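Local atomic coordinates of fosfomycin resistance protein FosX (Mesorhizobium loti, PDB entry 1R9C), a protein that catalyses the hydration of the antibiotic fosfomycin, using manganese(II) as cofactor, and so confers resistance to the drug. Residues S6-I11 with N68-K73; E23-A28 with F117-G122; E44-I49 with W53-Q58; S106-F109 with H115-E118. One frame throughout, in Å; residues are numbered along the deposited sequence.

Interaction 1. Residues S6-I11 with N68-K73. With MN (manganese (II) ion), chain D; MN (manganese (II) ion), chain C.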
loop_
_atom_site.group_PDB
_atom_site.type_symbol
_atom_site.label_atom_id
_atom_site.label_comp_id
_atom_site.label_asym_id
_atom_site.label_seq_id
_atom_site.Cartn_x
_atom_site.Cartn_y
_atom_site.Cartn_z
ATOM N N SER A 6 2.176 8.163 -3.566
ATOM C CA SER A 6 1.775 8.291 -4.965
ATOM C C SER A 6 0.573 7.382 -5.228
ATOM O O SER A 6 -0.529 7.855 -5.569
ATOM C CB SER A 6 2.947 7.937 -5.895
ATOM O OG SER A 6 2.537 7.886 -7.262
ATOM N N HIS A 7 0.782 6.073 -5.084
ATOM C CA HIS A 7 -0.280 5.108 -5.345
ATOM C C HIS A 7 -0.012 3.780 -4.625
ATOM O O HIS A 7 1.104 3.558 -4.138
ATOM C CB HIS A 7 -0.475 4.883 -6.874
ATOM C CG HIS A 7 0.745 4.392 -7.621
ATOM N ND1 HIS A 7 1.681 5.251 -8.155
ATOM C CD2 HIS A 7 1.119 3.145 -8.023
ATOM C CE1 HIS A 7 2.600 4.552 -8.810
ATOM N NE2 HIS A 7 2.278 3.268 -8.763
ATOM N N MET A 8 -1.051 2.954 -4.498
ATOM C CA MET A 8 -0.866 1.560 -4.158
ATOM C C MET A 8 -1.432 0.701 -5.289
ATOM O O MET A 8 -2.480 1.009 -5.862
ATOM C CB MET A 8 -1.530 1.239 -2.810
ATOM C CG MET A 8 -3.040 1.516 -2.818
ATOM S SD MET A 8 -3.859 1.282 -1.202
ATOM C CE MET A 8 -3.160 2.666 -0.282
ATOM N N THR A 9 -0.713 -0.370 -5.635
ATOM C CA THR A 9 -1.093 -1.203 -6.763
ATOM C C THR A 9 -1.299 -2.628 -6.308
ATOM O O THR A 9 -0.411 -3.215 -5.689
ATOM C CB THR A 9 -0.007 -1.140 -7.860
ATOM O OG1 THR A 9 -0.088 0.132 -8.502
ATOM C CG2 THR A 9 -0.323 -2.120 -8.990
ATOM N N PHE A 10 -2.466 -3.179 -6.654
ATOM C CA PHE A 10 -2.809 -4.587 -6.407
ATOM C C PHE A 10 -3.057 -5.368 -7.691
ATOM O O PHE A 10 -3.766 -4.897 -8.573
ATOM C CB PHE A 10 -4.081 -4.658 -5.536
ATOM C CG PHE A 10 -3.975 -3.815 -4.276
ATOM C CD1 PHE A 10 -4.637 -2.596 -4.178
ATOM C CD2 PHE A 10 -3.134 -4.221 -3.244
ATOM C CE1 PHE A 10 -4.512 -1.790 -3.030
ATOM C CE2 PHE A 10 -2.996 -3.426 -2.100
ATOM C CZ PHE A 10 -3.666 -2.217 -2.000
ATOM N N ILE A 11 -2.506 -6.579 -7.755
ATOM C CA ILE A 11 -2.748 -7.511 -8.848
ATOM C C ILE A 11 -3.873 -8.450 -8.379
ATOM O O ILE A 11 -3.868 -8.907 -7.239
ATOM C CB ILE A 11 -1.472 -8.311 -9.107
ATOM C CG1 ILE A 11 -0.254 -7.365 -9.116
ATOM C CG2 ILE A 11 -1.650 -9.293 -10.334
ATOM C CD1 ILE A 11 0.279 -6.999 -10.459
ATOM N N ASN A 68 0.859 -8.736 6.319
ATOM C CA ASN A 68 1.088 -7.471 5.620
ATOM C C ASN A 68 -0.272 -6.905 5.306
ATOM O O ASN A 68 -1.166 -7.639 4.867
ATOM C CB ASN A 68 1.905 -7.706 4.325
ATOM C CG ASN A 68 3.281 -8.201 4.620
ATOM O OD1 ASN A 68 4.144 -7.423 4.998
ATOM N ND2 ASN A 68 3.493 -9.520 4.515
ATOM N N HIS A 69 -0.476 -5.609 5.550
ATOM C CA HIS A 69 -1.801 -5.059 5.398
ATOM C C HIS A 69 -1.739 -3.535 5.178
ATOM O O HIS A 69 -0.747 -2.878 5.525
ATOM C CB HIS A 69 -2.771 -5.480 6.561
ATOM C CG HIS A 69 -2.464 -4.880 7.918
ATOM N ND1 HIS A 69 -1.724 -5.542 8.872
ATOM C CD2 HIS A 69 -2.868 -3.719 8.501
ATOM C CE1 HIS A 69 -1.660 -4.804 9.972
ATOM N NE2 HIS A 69 -2.340 -3.687 9.778
ATOM N N ILE A 70 -2.782 -3.017 4.548
ATOM C CA ILE A 70 -2.952 -1.579 4.381
ATOM C C ILE A 70 -4.207 -1.183 5.138
ATOM O O ILE A 70 -5.266 -1.812 4.959
ATOM C CB ILE A 70 -3.100 -1.209 2.869
ATOM C CG1 ILE A 70 -1.855 -1.575 2.047
ATOM C CG2 ILE A 70 -3.456 0.273 2.686
ATOM C CD1 ILE A 70 -0.531 -0.958 2.543
ATOM N N ALA A 71 -4.111 -0.119 5.925
ATOM C CA ALA A 71 -5.192 0.292 6.824
ATOM C C ALA A 71 -5.696 1.680 6.475
ATOM O O ALA A 71 -4.908 2.612 6.313
ATOM C CB ALA A 71 -4.745 0.232 8.322
ATOM N N PHE A 72 -7.015 1.789 6.331
ATOM C CA PHE A 72 -7.698 3.067 6.112
ATOM C C PHE A 72 -8.375 3.568 7.380
ATOM O O PHE A 72 -8.806 2.796 8.234
ATOM C CB PHE A 72 -8.726 2.910 4.973
ATOM C CG PHE A 72 -8.079 2.671 3.633
ATOM C CD1 PHE A 72 -7.772 1.381 3.216
ATOM C CD2 PHE A 72 -7.726 3.737 2.818
ATOM C CE1 PHE A 72 -7.139 1.174 1.971
ATOM C CE2 PHE A 72 -7.109 3.525 1.554
ATOM C CZ PHE A 72 -6.819 2.237 1.161
ATOM N N LYS A 73 -8.505 4.878 7.497
ATOM C CA LYS A 73 -9.078 5.482 8.706
ATOM C C LYS A 73 -10.587 5.695 8.589
ATOM O O LYS A 73 -11.075 6.219 7.587
ATOM C CB LYS A 73 -8.402 6.848 8.981
ATOM C CG LYS A 73 -8.937 7.635 10.209
ATOM C CD LYS A 73 -8.599 6.935 11.569
ATOM C CE LYS A 73 -9.012 7.807 12.776
ATOM N NZ LYS A 73 -10.504 8.160 12.770
HETATM MN MN MN D . 3.339 1.832 -9.798
HETATM MN MN MN C . -2.858 -2.479 11.367
HETATM O O HOH W 1 1.373 1.013 -10.716
HETATM O O HOH W 2 -0.833 -2.732 12.232
HETATM O O HOH W 3 3.907 3.376 -11.512
HETATM O O HOH W 4 4.287 0.440 -11.629
#

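Interaction 2. Residues E23-A28 with F117-G122. With MN (manganese (II) ion), chain C.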
loop_
_atom_site.group_PDB
_atom_site.type_symbol
_atom_site.label_atom_id
_atom_site.label_comp_id
_atom_site.label_asym_id
_atom_site.label_seq_id
_atom_site.Cartn_x
_atom_site.Cartn_y
_atom_site.Cartn_z
ATOM N N GLU A 23 -15.429 -0.297 -4.570
ATOM C CA GLU A 23 -16.584 0.594 -4.558
ATOM C C GLU A 23 -17.465 0.334 -3.318
ATOM O O GLU A 23 -17.934 1.278 -2.667
ATOM C CB GLU A 23 -17.414 0.429 -5.837
ATOM C CG GLU A 23 -16.717 1.023 -7.060
ATOM C CD GLU A 23 -17.472 0.750 -8.353
ATOM O OE1 GLU A 23 -18.474 0.007 -8.323
ATOM O OE2 GLU A 23 -17.056 1.279 -9.401
ATOM N N GLY A 24 -17.633 -0.947 -2.989
ATOM C CA GLY A 24 -18.553 -1.367 -1.945
ATOM C C GLY A 24 -18.008 -1.010 -0.570
ATOM O O GLY A 24 -18.764 -0.517 0.276
ATOM N N VAL A 25 -16.717 -1.252 -0.348
ATOM C CA VAL A 25 -16.122 -1.021 0.977
ATOM C C VAL A 25 -15.666 0.422 1.134
ATOM O O VAL A 25 -15.977 1.046 2.150
ATOM C CB VAL A 25 -14.975 -2.004 1.338
ATOM C CG1 VAL A 25 -14.468 -1.754 2.734
ATOM C CG2 VAL A 25 -15.434 -3.422 1.281
ATOM N N PHE A 26 -14.955 0.966 0.142
ATOM C CA PHE A 26 -14.324 2.265 0.338
ATOM C C PHE A 26 -14.998 3.428 -0.370
ATOM O O PHE A 26 -14.528 4.543 -0.256
ATOM C CB PHE A 26 -12.830 2.242 -0.055
ATOM C CG PHE A 26 -12.029 1.115 0.553
ATOM C CD1 PHE A 26 -11.688 0.008 -0.210
ATOM C CD2 PHE A 26 -11.522 1.192 1.847
ATOM C CE1 PHE A 26 -10.895 -1.028 0.337
ATOM C CE2 PHE A 26 -10.751 0.151 2.387
ATOM C CZ PHE A 26 -10.425 -0.951 1.630
ATOM N N ASP A 27 -16.090 3.172 -1.100
ATOM C CA ASP A 27 -16.655 4.147 -2.017
ATOM C C ASP A 27 -15.606 4.648 -3.019
ATOM O O ASP A 27 -15.589 5.813 -3.384
ATOM C CB ASP A 27 -17.330 5.310 -1.266
ATOM C CG ASP A 27 -18.572 5.816 -1.965
ATOM O OD1 ASP A 27 -19.037 5.189 -2.968
ATOM O OD2 ASP A 27 -19.168 6.851 -1.574
ATOM N N ALA A 28 -14.712 3.759 -3.438
ATOM C CA ALA A 28 -13.750 4.117 -4.477
ATOM C C ALA A 28 -14.482 4.595 -5.726
ATOM O O ALA A 28 -15.527 4.058 -6.059
ATOM C CB ALA A 28 -12.892 2.923 -4.817
ATOM N N PHE A 117 -6.796 -6.035 4.245
ATOM C CA PHE A 117 -7.057 -4.601 4.458
ATOM C C PHE A 117 -7.556 -4.432 5.858
ATOM O O PHE A 117 -8.011 -5.415 6.465
ATOM C CB PHE A 117 -8.134 -4.117 3.488
ATOM C CG PHE A 117 -7.666 -4.061 2.064
ATOM C CD1 PHE A 117 -7.909 -5.128 1.198
ATOM C CD2 PHE A 117 -6.942 -2.964 1.608
ATOM C CE1 PHE A 117 -7.433 -5.101 -0.129
ATOM C CE2 PHE A 117 -6.477 -2.906 0.279
ATOM C CZ PHE A 117 -6.730 -3.976 -0.581
ATOM N N GLU A 118 -7.472 -3.210 6.382
ATOM C CA GLU A 118 -7.895 -2.930 7.749
ATOM C C GLU A 118 -8.666 -1.602 7.675
ATOM O O GLU A 118 -8.289 -0.720 6.914
ATOM C CB GLU A 118 -6.677 -2.764 8.666
ATOM C CG GLU A 118 -7.048 -2.325 10.096
ATOM C CD GLU A 118 -5.866 -2.170 11.045
ATOM O OE1 GLU A 118 -4.659 -2.422 10.675
ATOM O OE2 GLU A 118 -6.183 -1.834 12.237
ATOM N N LEU A 119 -9.766 -1.514 8.422
ATOM C CA LEU A 119 -10.438 -0.239 8.704
ATOM C C LEU A 119 -10.225 -0.015 10.192
ATOM O O LEU A 119 -10.617 -0.857 11.009
ATOM C CB LEU A 119 -11.938 -0.350 8.391
ATOM C CG LEU A 119 -12.199 -0.812 6.952
ATOM C CD1 LEU A 119 -13.643 -1.197 6.791
ATOM C CD2 LEU A 119 -11.824 0.320 5.943
ATOM N N HIS A 120 -9.572 1.093 10.539
ATOM C CA HIS A 120 -9.115 1.357 11.904
ATOM C C HIS A 120 -9.701 2.715 12.378
ATOM O O HIS A 120 -9.629 3.669 11.645
ATOM C CB HIS A 120 -7.570 1.405 11.911
ATOM C CG HIS A 120 -6.988 1.673 13.261
ATOM N ND1 HIS A 120 -7.345 0.951 14.375
ATOM C CD2 HIS A 120 -6.078 2.586 13.677
ATOM C CE1 HIS A 120 -6.691 1.412 15.431
ATOM N NE2 HIS A 120 -5.914 2.405 15.032
ATOM N N THR A 121 -10.275 2.772 13.586
ATOM C CA THR A 121 -10.918 3.987 14.130
ATOM C C THR A 121 -9.980 4.888 14.952
ATOM O O THR A 121 -10.341 6.014 15.330
ATOM C CB THR A 121 -12.179 3.628 14.976
ATOM O OG1 THR A 121 -11.776 3.094 16.240
ATOM C CG2 THR A 121 -12.990 2.469 14.298
ATOM N N GLY A 122 -8.778 4.403 15.216
ATOM C CA GLY A 122 -7.881 5.063 16.146
ATOM C C GLY A 122 -6.759 5.803 15.447
ATOM O O GLY A 122 -6.691 5.813 14.227
HETATM MN MN MN C . -2.858 -2.479 11.367
HETATM O O HOH W 2 -0.833 -2.732 12.232
#

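Interaction 3. Residues E44-I49 with W53-Q58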
loop_
_atom_site.group_PDB
_atom_site.type_symbol
_atom_site.label_atom_id
_atom_site.label_comp_id
_atom_site.label_asym_id
_atom_site.label_seq_id
_atom_site.Cartn_x
_atom_site.Cartn_y
_atom_site.Cartn_z
ATOM N N GLU A 44 -6.032 -2.855 -16.727
ATOM C CA GLU A 44 -5.825 -2.149 -15.473
ATOM C C GLU A 44 -6.938 -1.123 -15.271
ATOM O O GLU A 44 -7.578 -0.693 -16.246
ATOM C CB GLU A 44 -4.428 -1.497 -15.430
ATOM C CG GLU A 44 -4.257 -0.286 -16.322
ATOM C CD GLU A 44 -2.803 0.152 -16.470
ATOM O OE1 GLU A 44 -2.024 0.056 -15.494
ATOM O OE2 GLU A 44 -2.448 0.605 -17.576
ATOM N N LYS A 45 -7.186 -0.767 -14.009
ATOM C CA LYS A 45 -8.072 0.328 -13.660
ATOM C C LYS A 45 -7.437 1.152 -12.571
ATOM O O LYS A 45 -6.686 0.614 -11.747
ATOM C CB LYS A 45 -9.389 -0.219 -13.095
ATOM C CG LYS A 45 -10.295 -0.917 -14.117
ATOM C CD LYS A 45 -11.561 -1.313 -13.439
ATOM C CE LYS A 45 -12.640 -1.736 -14.402
ATOM N NZ LYS A 45 -13.944 -1.626 -13.665
ATOM N N PHE A 46 -7.743 2.453 -12.561
ATOM C CA PHE A 46 -7.307 3.361 -11.499
ATOM C C PHE A 46 -8.557 3.844 -10.744
ATOM O O PHE A 46 -9.612 4.153 -11.369
ATOM C CB PHE A 46 -6.626 4.603 -12.066
ATOM C CG PHE A 46 -5.354 4.341 -12.836
ATOM C CD1 PHE A 46 -4.895 5.288 -13.737
ATOM C CD2 PHE A 46 -4.604 3.179 -12.631
ATOM C CE1 PHE A 46 -3.703 5.097 -14.447
ATOM C CE2 PHE A 46 -3.433 2.959 -13.341
ATOM C CZ PHE A 46 -2.969 3.928 -14.245
ATOM N N PHE A 47 -8.425 3.932 -9.416
ATOM C CA PHE A 47 -9.488 4.439 -8.580
ATOM C C PHE A 47 -8.967 5.510 -7.657
ATOM O O PHE A 47 -7.768 5.535 -7.316
ATOM C CB PHE A 47 -10.060 3.319 -7.693
ATOM C CG PHE A 47 -10.783 2.239 -8.446
ATOM C CD1 PHE A 47 -10.079 1.153 -8.998
ATOM C CD2 PHE A 47 -12.158 2.265 -8.556
ATOM C CE1 PHE A 47 -10.744 0.146 -9.665
ATOM C CE2 PHE A 47 -12.843 1.240 -9.255
ATOM C CZ PHE A 47 -12.127 0.191 -9.805
ATOM N N LEU A 48 -9.892 6.372 -7.222
ATOM C CA LEU A 48 -9.614 7.284 -6.122
ATOM C C LEU A 48 -10.494 6.935 -4.912
ATOM O O LEU A 48 -11.717 6.682 -5.031
ATOM C CB LEU A 48 -9.843 8.746 -6.526
ATOM C CG LEU A 48 -8.808 9.517 -7.356
ATOM C CD1 LEU A 48 -9.330 10.890 -7.810
ATOM C CD2 LEU A 48 -7.538 9.701 -6.518
ATOM N N ILE A 49 -9.841 6.893 -3.757
ATOM C CA ILE A 49 -10.524 6.843 -2.470
ATOM C C ILE A 49 -10.137 8.163 -1.811
ATOM O O ILE A 49 -9.059 8.276 -1.270
ATOM C CB ILE A 49 -10.045 5.642 -1.629
ATOM C CG1 ILE A 49 -10.418 4.320 -2.330
ATOM C CG2 ILE A 49 -10.749 5.681 -0.233
ATOM C CD1 ILE A 49 -9.679 3.112 -1.864
ATOM N N TRP A 53 -4.775 7.258 -4.690
ATOM C CA TRP A 53 -4.759 6.541 -5.961
ATOM C C TRP A 53 -4.505 5.062 -5.703
ATOM O O TRP A 53 -3.451 4.699 -5.152
ATOM C CB TRP A 53 -3.637 7.138 -6.788
ATOM C CG TRP A 53 -3.380 6.613 -8.170
ATOM C CD1 TRP A 53 -4.119 5.727 -8.907
ATOM C CD2 TRP A 53 -2.280 6.995 -8.994
ATOM N NE1 TRP A 53 -3.524 5.525 -10.131
ATOM C CE2 TRP A 53 -2.404 6.302 -10.219
ATOM C CE3 TRP A 53 -1.194 7.864 -8.818
ATOM C CZ2 TRP A 53 -1.484 6.456 -11.269
ATOM C CZ3 TRP A 53 -0.287 8.029 -9.869
ATOM C CH2 TRP A 53 -0.437 7.323 -11.068
ATOM N N VAL A 54 -5.477 4.232 -6.084
ATOM C CA VAL A 54 -5.324 2.799 -6.087
ATOM C C VAL A 54 -5.345 2.329 -7.526
ATOM O O VAL A 54 -6.253 2.693 -8.288
ATOM C CB VAL A 54 -6.517 2.098 -5.365
ATOM C CG1 VAL A 54 -6.381 0.560 -5.461
ATOM C CG2 VAL A 54 -6.603 2.589 -3.958
ATOM N N ALA A 55 -4.371 1.513 -7.894
ATOM C CA ALA A 55 -4.350 0.902 -9.225
ATOM C C ALA A 55 -4.543 -0.600 -9.070
ATOM O O ALA A 55 -3.944 -1.212 -8.195
ATOM C CB ALA A 55 -3.019 1.187 -9.933
ATOM N N ILE A 56 -5.380 -1.192 -9.928
ATOM C CA ILE A 56 -5.476 -2.632 -10.004
ATOM C C ILE A 56 -5.154 -3.114 -11.403
ATOM O O ILE A 56 -5.499 -2.449 -12.401
ATOM C CB ILE A 56 -6.852 -3.162 -9.497
ATOM C CG1 ILE A 56 -8.041 -2.613 -10.324
ATOM C CG2 ILE A 56 -7.032 -2.818 -7.992
ATOM C CD1 ILE A 56 -9.377 -3.187 -9.905
ATOM N N MET A 57 -4.486 -4.270 -11.467
ATOM C CA MET A 57 -4.159 -4.905 -12.739
ATOM C C MET A 57 -4.508 -6.378 -12.662
ATOM O O MET A 57 -4.351 -6.985 -11.622
ATOM C CB MET A 57 -2.680 -4.714 -13.117
ATOM C CG MET A 57 -2.057 -3.342 -12.740
ATOM S SD MET A 57 -0.226 -3.302 -12.983
ATOM C CE MET A 57 -0.046 -4.594 -14.363
ATOM N N GLN A 58 -5.034 -6.937 -13.750
ATOM C CA GLN A 58 -5.394 -8.349 -13.762
ATOM C C GLN A 58 -4.129 -9.191 -13.823
ATOM O O GLN A 58 -3.231 -8.937 -14.635
ATOM C CB GLN A 58 -6.353 -8.703 -14.925
ATOM C CG GLN A 58 -6.990 -10.093 -14.783
ATOM C CD GLN A 58 -7.784 -10.545 -16.013
ATOM O OE1 GLN A 58 -8.101 -9.753 -16.899
ATOM N NE2 GLN A 58 -8.077 -11.834 -16.074
#

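Interaction 4. Residues S106-F109 with H115-E118. With MN (manganese (II) ion), chain C.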
loop_
_atom_site.group_PDB
_atom_site.type_symbol
_atom_site.label_atom_id
_atom_site.label_comp_id
_atom_site.label_asym_id
_atom_site.label_seq_id
_atom_site.Cartn_x
_atom_site.Cartn_y
_atom_site.Cartn_z
ATOM N N SER A 106 -10.591 -2.134 15.083
ATOM C CA SER A 106 -10.345 -2.411 13.683
ATOM C C SER A 106 -11.231 -3.510 13.175
ATOM O O SER A 106 -11.667 -4.397 13.944
ATOM C CB SER A 106 -8.895 -2.822 13.469
ATOM O OG SER A 106 -8.060 -1.797 13.944
ATOM N N ILE A 107 -11.488 -3.421 11.875
ATOM C CA ILE A 107 -12.039 -4.521 11.091
ATOM C C ILE A 107 -10.905 -4.948 10.133
ATOM O O ILE A 107 -10.347 -4.095 9.423
ATOM C CB ILE A 107 -13.261 -4.022 10.265
ATOM C CG1 ILE A 107 -14.359 -3.479 11.164
ATOM C CG2 ILE A 107 -13.799 -5.127 9.317
ATOM C CD1 ILE A 107 -15.169 -2.358 10.506
ATOM N N TYR A 108 -10.566 -6.240 10.113
ATOM C CA TYR A 108 -9.589 -6.727 9.123
ATOM C C TYR A 108 -10.328 -7.690 8.225
ATOM O O TYR A 108 -11.051 -8.536 8.714
ATOM C CB TYR A 108 -8.444 -7.510 9.764
ATOM C CG TYR A 108 -7.595 -6.742 10.732
ATOM C CD1 TYR A 108 -7.990 -6.614 12.053
ATOM C CD2 TYR A 108 -6.372 -6.174 10.347
ATOM C CE1 TYR A 108 -7.230 -5.916 12.965
ATOM C CE2 TYR A 108 -5.582 -5.482 11.294
ATOM C CZ TYR A 108 -6.042 -5.347 12.584
ATOM O OH TYR A 108 -5.319 -4.694 13.553
ATOM N N PHE A 109 -10.141 -7.540 6.923
ATOM C CA PHE A 109 -10.833 -8.357 5.938
ATOM C C PHE A 109 -9.872 -8.610 4.758
ATOM O O PHE A 109 -8.806 -8.013 4.687
ATOM C CB PHE A 109 -12.154 -7.684 5.507
ATOM C CG PHE A 109 -11.979 -6.458 4.638
ATOM C CD1 PHE A 109 -11.962 -6.559 3.251
ATOM C CD2 PHE A 109 -11.848 -5.190 5.216
ATOM C CE1 PHE A 109 -11.780 -5.423 2.462
ATOM C CE2 PHE A 109 -11.681 -4.057 4.434
ATOM C CZ PHE A 109 -11.665 -4.167 3.053
ATOM N N HIS A 115 -5.144 -10.359 -0.366
ATOM C CA HIS A 115 -4.708 -9.102 0.235
ATOM C C HIS A 115 -5.505 -8.815 1.504
ATOM O O HIS A 115 -6.738 -8.882 1.478
ATOM C CB HIS A 115 -4.927 -7.918 -0.712
ATOM C CG HIS A 115 -4.301 -8.090 -2.066
ATOM N ND1 HIS A 115 -5.052 -8.187 -3.219
ATOM C CD2 HIS A 115 -3.004 -8.091 -2.462
ATOM C CE1 HIS A 115 -4.244 -8.294 -4.264
ATOM N NE2 HIS A 115 -2.995 -8.254 -3.833
ATOM N N MET A 116 -4.806 -8.447 2.582
ATOM C CA MET A 116 -5.482 -8.018 3.818
ATOM C C MET A 116 -5.614 -6.486 3.856
ATOM O O MET A 116 -4.651 -5.732 3.570
ATOM C CB MET A 116 -4.749 -8.520 5.068
ATOM C CG MET A 116 -5.504 -8.331 6.413
ATOM S SD MET A 116 -4.430 -8.587 7.869
ATOM C CE MET A 116 -4.524 -10.262 7.890
ATOM N N PHE A 117 -6.796 -6.035 4.245
ATOM C CA PHE A 117 -7.057 -4.601 4.458
ATOM C C PHE A 117 -7.556 -4.432 5.858
ATOM O O PHE A 117 -8.011 -5.415 6.465
ATOM C CB PHE A 117 -8.134 -4.117 3.488
ATOM C CG PHE A 117 -7.666 -4.061 2.064
ATOM C CD1 PHE A 117 -7.909 -5.128 1.198
ATOM C CD2 PHE A 117 -6.942 -2.964 1.608
ATOM C CE1 PHE A 117 -7.433 -5.101 -0.129
ATOM C CE2 PHE A 117 -6.477 -2.906 0.279
ATOM C CZ PHE A 117 -6.730 -3.976 -0.581
ATOM N N GLU A 118 -7.472 -3.210 6.382
ATOM C CA GLU A 118 -7.895 -2.930 7.749
ATOM C C GLU A 118 -8.666 -1.602 7.675
ATOM O O GLU A 118 -8.289 -0.720 6.914
ATOM C CB GLU A 118 -6.677 -2.764 8.666
ATOM C CG GLU A 118 -7.048 -2.325 10.096
ATOM C CD GLU A 118 -5.866 -2.170 11.045
ATOM O OE1 GLU A 118 -4.659 -2.422 10.675
ATOM O OE2 GLU A 118 -6.183 -1.834 12.237
HETATM MN MN MN C . -2.858 -2.479 11.367
HETATM O O HOH W 2 -0.833 -2.732 12.232
#

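Interaction 1. Residues S6-I11 with N68-K73
M8 drives its thioether end into the notch between I70 and F72, and most of the fit here depends on that one bump. Its CE methyl lies 3.8 Å from I70 CG2, while SD sits 3.9 Å from F72 CZ, a Met-aromatic contact in which the sulfur approaches the ring obliquely. The chain runs straight as far as SD and then turns (chi3 69°), bringing the methyl against I70 while it stays close to F72 CZ. M8 and I70 run past one another head to tail; F72 meets M8 from the far side. The branching of I70 serves two neighbours: CG2 takes the methionine, and CG1 reaches the edge of the F10 ring, 4.5 Å from F10 CZ, a looser touch. H7 and H69, next to M8 and I70 in the chain, serve metal sites: H7 NE2 and H69 NE2 each bind a manganese, both at 2.1 Å, in different sites shared between the subunits. Strands 5-12 and 69-73 lie in different sheets of this chain, each continued by a strand of the second subunit, consistent with the VOC fold. Strand 52-58 flanks the first, strand 116-120 the second, and the F26 ring from helix 15-26 meets F72.

Interaction 2. Residues E23-A28 with F117-G122
F26 presents the edge of its ring to the face of F117, the two side chains crossing at about a right angle. Their ring centroids are 5.8 Å apart and the planes open to 66°, a T-shaped pair in which F26 CZ is the leading atom, 4.0 Å from F117 CD2. Beside CZ, the neighbouring atom F26 CE2 meets the L119 branch CD2 at 3.7 Å, so one end of the ring is shared between two residues of the strand. The F26 side chain leaves its backbone with CG beside the N and opposite the carbonyl carbon (chi1 -50°), which swings the ring in toward the strand. V25 comes in from another direction: its CG1 methyl lies over the centre of the F26 ring face, 4.1 Å above the plane, and also touches L119 CD1 at 4.2 Å. This is the C-terminal end of helix 15-26 packing across strand 116-120, one of the helix-on-sheet layers of the glyoxalase (VOC) fold; D27, with positive phi, is where the chain leaves the helix. Strand alternation divides the work. F117 and L119 turn toward the helix, whereas E118 points away, and its extended side chain carries OE1 to 1.9 Å from a manganese. H69 of the same chain and H7 of the second subunit complete the protein ligands of that ion. F109 of the neighbouring strand 106-110 also packs on F26, and I2 of the second subunit reaches both F26 and L119.

Interaction 3. Residues E44-I49 with W53-Q58
V54 O is gripped by two donors of the facing strand: F47 N at 2.7 Å, the shortest bond here and nearly straight at 165°, and the weaker CA-H of F46. This belongs to a beta hairpin of strands 44-49 and 52-58, the middle pair of a four-stranded sheet. F47 with V54 and K45 with I56 are antiparallel hydrogen-bonded pairs, each joined by two N-H...O bonds, and non-hydrogen-bonded pairs alternate with them. On the face carrying F46, A55 and W53, the indole edge stands against the phenyl face: W53 NE1 sits 3.4 Å above the F46 plane, displaced toward its rim, in a T-shaped pair with planes at 78°. W53 CG lies opposite its own backbone N (chi1 -179°), which runs the indole alongside F46, both pointing the same way. A55 CB adds a contact 3.7 Å from F46 CD2. On the face of F47, V54 and I56, I56 CD1 reaches the edge of the F47 ring; at the end of the strand I49 CD1 reaches in to 3.8 Å from V54 CG2. K45 also starts from this face, its NZ going off to a salt bridge with E30. Further along the first face, E44, probably the proton acceptor of the reaction, lays its CB against M57, and its CA makes a CA-H...O contact, E44 CA lying 3.1 Å from I56 O.

Interaction 4. Residues S106-F109 with H115-E118
This is an antiparallel hairpin contact, with strand 106-110 as the outer partner of strand 116-120, and the inner strand brings a manganese ligand to the pairing. F109 N donates to F117 O at 3.0 Å, and F117 N returns the bond to F109 O at 2.9 Å and almost straight. Next to this hydrogen-bonded pair, Y108 and E118 form a non-hydrogen-bonded one, their side chains running together on the same face. E118 CG lies over the Y108 ring, 4.0 Å from its centroid, a CH-pi contact, and the carboxylate is turned 34° from the ring plane. S106 OG donates a short bond, 2.5 Å, to the anti lone pair of E118 OE2. Since E118 OE1 is the metal-bound oxygen, S106 is a second-shell residue that probably helps fix the rotation of the carboxylate, as in the VOC fold metal ligands project from the strands of the sheet; the same hydroxyl is bonded to H120 ND1. M116 approaches the Y108 ring obliquely with its SD, a Met-aromatic contact 5.1 Å from the centroid. On the reverse face, F109 CG sits between its backbone N and carbonyl carbon (chi1 72°), folding the ring under its partner: F117 CB stands over one face of it, 3.6 Å from F109 CZ. The two phenyl rings, 25° from parallel, are slid so far apart that they hardly overlap.

Overall arrangement
From the N terminus, strand 5-12 opens interaction 1 and the end of helix 15-26 opens interaction 2. The hairpin of interaction 3 then closes locally, wholly within both of those longer loops. Strand 69-73 closes interaction 1 while interaction 2 is still open, so the two cross. After it, 106-109 begins the second hairpin, interaction 4, which ends on strand 116-120, the strand that also completes interaction 2; F117 and E118 serve both. Interactions 3 and 4 are hairpins of the two different sheets, on opposite sides of the chain's centre, with the centres of the two contacts about 18 Å apart, and interactions 1 and 2 join the first sheet and its helix to the second sheet.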